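Local coordinates for cysteine synthase (Helicobacter pylori, PDB 6AHI), which makes L-cysteine and acetate from O-acetyl-L-serine and hydrogen sulfide as a pyridoxal 5'-phosphate enzyme, and has cystathionine beta-synthase activity, at residues A[50-55]-A[152-157]. Numbering follows the deposited sequence.
Sequences GQYLIG and NPAAYY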
ATOM      1  N   GLY A  50      -9.158  14.228   3.235  1.00 37.17           N
ATOM      2  CA  GLY A  50      -8.153  15.204   2.906  1.00 38.53           C
ATOM      3  C   GLY A  50      -8.479  15.893   1.598  1.00 38.55           C
ATOM      4  O   GLY A  50      -8.402  17.095   1.478  1.00 40.36           O
ATOM      5  N   GLN A  51      -8.884  15.099   0.620  1.00 36.53           N
ATOM      6  CA  GLN A  51      -9.135  15.597  -0.698  1.00 38.07           C
ATOM      7  C   GLN A  51     -10.350  16.514  -0.679  1.00 38.81           C
ATOM      8  O   GLN A  51     -10.345  17.548  -1.316  1.00 42.86           O
ATOM      9  CB  GLN A  51      -9.396  14.444  -1.656  1.00 36.74           C
ATOM     10  CG  GLN A  51      -9.649  14.920  -3.070  1.00 39.14           C
ATOM     11  CD  GLN A  51      -9.691  13.736  -3.994  1.00 37.76           C
ATOM     12  OE1 GLN A  51     -10.561  12.885  -3.884  1.00 36.51           O
ATOM     13  NE2 GLN A  51      -8.719  13.664  -4.889  1.00 44.24           N
ATOM     14  N   TYR A  52     -11.377  16.113   0.075  1.00 39.01           N
ATOM     15  CA  TYR A  52     -12.600  16.878   0.169  1.00 41.27           C
ATOM     16  C   TYR A  52     -12.341  18.200   0.905  1.00 43.09           C
ATOM     17  O   TYR A  52     -12.785  19.241   0.423  1.00 46.11           O
ATOM     18  CB  TYR A  52     -13.707  16.046   0.815  1.00 40.78           C
ATOM     19  CG  TYR A  52     -15.042  16.743   0.877  1.00 43.00           C
ATOM     20  CD1 TYR A  52     -15.907  16.732  -0.207  1.00 42.80           C
ATOM     21  CD2 TYR A  52     -15.435  17.431   2.013  1.00 44.76           C
ATOM     22  CE1 TYR A  52     -17.125  17.382  -0.162  1.00 42.80           C
ATOM     23  CE2 TYR A  52     -16.658  18.079   2.084  1.00 46.03           C
ATOM     24  CZ  TYR A  52     -17.508  18.042   0.991  1.00 45.41           C
ATOM     25  OH  TYR A  52     -18.711  18.671   1.046  1.00 48.17           O
ATOM     26  N   LEU A  53     -11.650  18.163   2.055  1.00 42.67           N
ATOM     27  CA  LEU A  53     -11.466  19.357   2.905  1.00 44.76           C
ATOM     28  C   LEU A  53     -10.712  20.453   2.133  1.00 45.63           C
ATOM     29  O   LEU A  53     -11.093  21.622   2.171  1.00 45.89           O
ATOM     30  CB  LEU A  53     -10.709  18.967   4.183  1.00 45.61           C
ATOM     31  CG  LEU A  53     -11.510  18.228   5.256  1.00 45.12           C
ATOM     32  CD1 LEU A  53     -10.619  17.834   6.429  1.00 44.40           C
ATOM     33  CD2 LEU A  53     -12.644  19.101   5.744  1.00 48.36           C
ATOM     34  N   ILE A  54      -9.647  20.062   1.425  1.00 43.91           N
ATOM     35  CA  ILE A  54      -8.829  20.982   0.656  1.00 46.10           C
ATOM     36  C   ILE A  54      -9.608  21.516  -0.555  1.00 47.98           C
ATOM     37  O   ILE A  54      -9.645  22.757  -0.763  1.00 49.24           O
ATOM     38  CB  ILE A  54      -7.459  20.344   0.327  1.00 44.72           C
ATOM     39  CG1 ILE A  54      -6.630  20.344   1.618  1.00 46.68           C
ATOM     40  CG2 ILE A  54      -6.751  21.051  -0.828  1.00 43.92           C
ATOM     41  CD1 ILE A  54      -5.420  19.473   1.615  1.00 45.38           C
ATOM     42  N   GLY A  55     -10.268  20.616  -1.296  1.00 46.68           N
ATOM     43  CA  GLY A  55     -11.098  20.973  -2.457  1.00 49.74           C
ATOM     44  C   GLY A  55     -12.171  21.998  -2.108  1.00 55.00           C
ATOM     45  O   GLY A  55     -12.310  23.016  -2.772  1.00 60.14           O
ATOM     46  N   ASN A 152     -16.428  16.792   7.883  1.00 40.32           N
ATOM     47  CA  ASN A 152     -15.890  15.447   8.040  1.00 38.23           C
ATOM     48  C   ASN A 152     -16.901  14.441   7.468  1.00 35.40           C
ATOM     49  O   ASN A 152     -16.626  13.820   6.443  1.00 33.82           O
ATOM     50  CB  ASN A 152     -15.442  15.232   9.493  1.00 39.20           C
ATOM     51  CG  ASN A 152     -14.981  13.822   9.810  1.00 38.55           C
ATOM     52  OD1 ASN A 152     -14.934  12.953   8.936  1.00 37.96           O
ATOM     53  ND2 ASN A 152     -14.643  13.593  11.074  1.00 40.89           N
ATOM     54  N   PRO A 153     -18.103  14.226   8.058  1.00 34.94           N
ATOM     55  CA  PRO A 153     -19.069  13.310   7.448  1.00 33.47           C
ATOM     56  C   PRO A 153     -19.447  13.705   6.010  1.00 33.41           C
ATOM     57  O   PRO A 153     -19.655  12.814   5.160  1.00 33.10           O
ATOM     58  CB  PRO A 153     -20.282  13.293   8.392  1.00 34.30           C
ATOM     59  CG  PRO A 153     -20.055  14.435   9.372  1.00 36.22           C
ATOM     60  CD  PRO A 153     -18.576  14.770   9.338  1.00 36.37           C
ATOM     61  N   ALA A 154     -19.489  15.004   5.707  1.00 34.78           N
ATOM     62  CA  ALA A 154     -19.878  15.436   4.358  1.00 35.18           C
ATOM     63  C   ALA A 154     -18.923  14.868   3.320  1.00 34.48           C
ATOM     64  O   ALA A 154     -19.343  14.543   2.168  1.00 33.37           O
ATOM     65  CB  ALA A 154     -19.909  16.922   4.237  1.00 38.24           C
ATOM     66  N   ALA A 155     -17.643  14.753   3.691  1.00 33.74           N
ATOM     67  CA  ALA A 155     -16.663  14.234   2.708  1.00 33.98           C
ATOM     68  C   ALA A 155     -17.085  12.857   2.199  1.00 32.18           C
ATOM     69  O   ALA A 155     -16.972  12.532   0.971  1.00 29.86           O
ATOM     70  CB  ALA A 155     -15.299  14.168   3.326  1.00 33.79           C
ATOM     71  N   TYR A 156     -17.531  12.015   3.142  1.00 31.68           N
ATOM     72  CA  TYR A 156     -17.853  10.628   2.792  1.00 29.58           C
ATOM     73  C   TYR A 156     -19.184  10.570   2.040  1.00 29.48           C
ATOM     74  O   TYR A 156     -19.360   9.764   1.092  1.00 28.10           O
ATOM     75  CB  TYR A 156     -17.795   9.737   4.031  1.00 29.11           C
ATOM     76  CG  TYR A 156     -16.451   9.784   4.704  1.00 30.31           C
ATOM     77  CD1 TYR A 156     -15.371   9.089   4.181  1.00 29.19           C
ATOM     78  CD2 TYR A 156     -16.237  10.592   5.808  1.00 31.13           C
ATOM     79  CE1 TYR A 156     -14.111   9.190   4.747  1.00 30.21           C
ATOM     80  CE2 TYR A 156     -14.994  10.672   6.409  1.00 33.86           C
ATOM     81  CZ  TYR A 156     -13.919   9.977   5.866  1.00 32.47           C
ATOM     82  OH  TYR A 156     -12.687  10.035   6.463  1.00 33.74           O
ATOM     83  N   TYR A 157     -20.115  11.419   2.468  1.00 31.69           N
ATOM     84  CA  TYR A 157     -21.396  11.574   1.838  1.00 33.53           C
ATOM     85  C   TYR A 157     -21.237  11.849   0.340  1.00 33.82           C
ATOM     86  O   TYR A 157     -22.023  11.358  -0.450  1.00 34.36           O
ATOM     87  CB  TYR A 157     -22.188  12.678   2.526  1.00 35.54           C
ATOM     88  CG  TYR A 157     -23.542  12.926   1.914  1.00 37.60           C
ATOM     89  CD1 TYR A 157     -24.658  12.213   2.317  1.00 37.97           C
ATOM     90  CD2 TYR A 157     -23.704  13.875   0.918  1.00 40.28           C
ATOM     91  CE1 TYR A 157     -25.905  12.447   1.750  1.00 41.48           C
ATOM     92  CE2 TYR A 157     -24.942  14.130   0.353  1.00 42.31           C
ATOM     93  CZ  TYR A 157     -26.046  13.400   0.756  1.00 42.60           C
ATOM     94  OH  TYR A 157     -27.261  13.640   0.183  1.00 45.86           O
TER
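The phenol ring of Tyr-52 lies with one face against the backbone of Ala-155 and Ala-154. CA of Ala-155 stands 3.6 Å from the ring centroid of Tyr-52, 20° off the ring normal. This is a CH-pi contact made over the face of the ring. The side chain of Tyr-52 leaves its helix with CG anti to the backbone N (chi1 -177°), which carries the ring out over helix 151-158. At the near end, CB of Tyr-52 meets CB of Ala-155 at 3.5 Å. That methyl also lies 3.5 Å from CD2 of Tyr-52. Farther out, OH of Tyr-52 passes CB of Ala-154 at 3.8 Å, a van der Waals contact of hydroxyl and methyl. The apolar pair here is CE2 of Tyr-52 with CB of Ala-154, at 4.1 Å. No hydrogen bond crosses the contact. The small alanines let the helices come close: CA of Tyr-52 and CA of Ala-155 are 5.5 Å apart.

The contact joins helix 48-60 to helix 151-158. Leu-49 of helix 48-60 touches Asn-152, Ala-155 and Tyr-156, while Ile-54 packs on Leu-81 and Val-84 of helix 76-85. Tyr-156 touches Thr-184 and Thr-188 of helix 183-195, and Gly-180 to Thr-184, which run into the first turn of that helix, probably bind the phosphate of pyridoxal phosphate, as in relatives. The alanine-tyrosine contact therefore sits between helix 76-85, which follows strand 68-72 of the four-stranded parallel sheet, and helix 183-195, which follows strand 174-178 of the mixed six-stranded sheet.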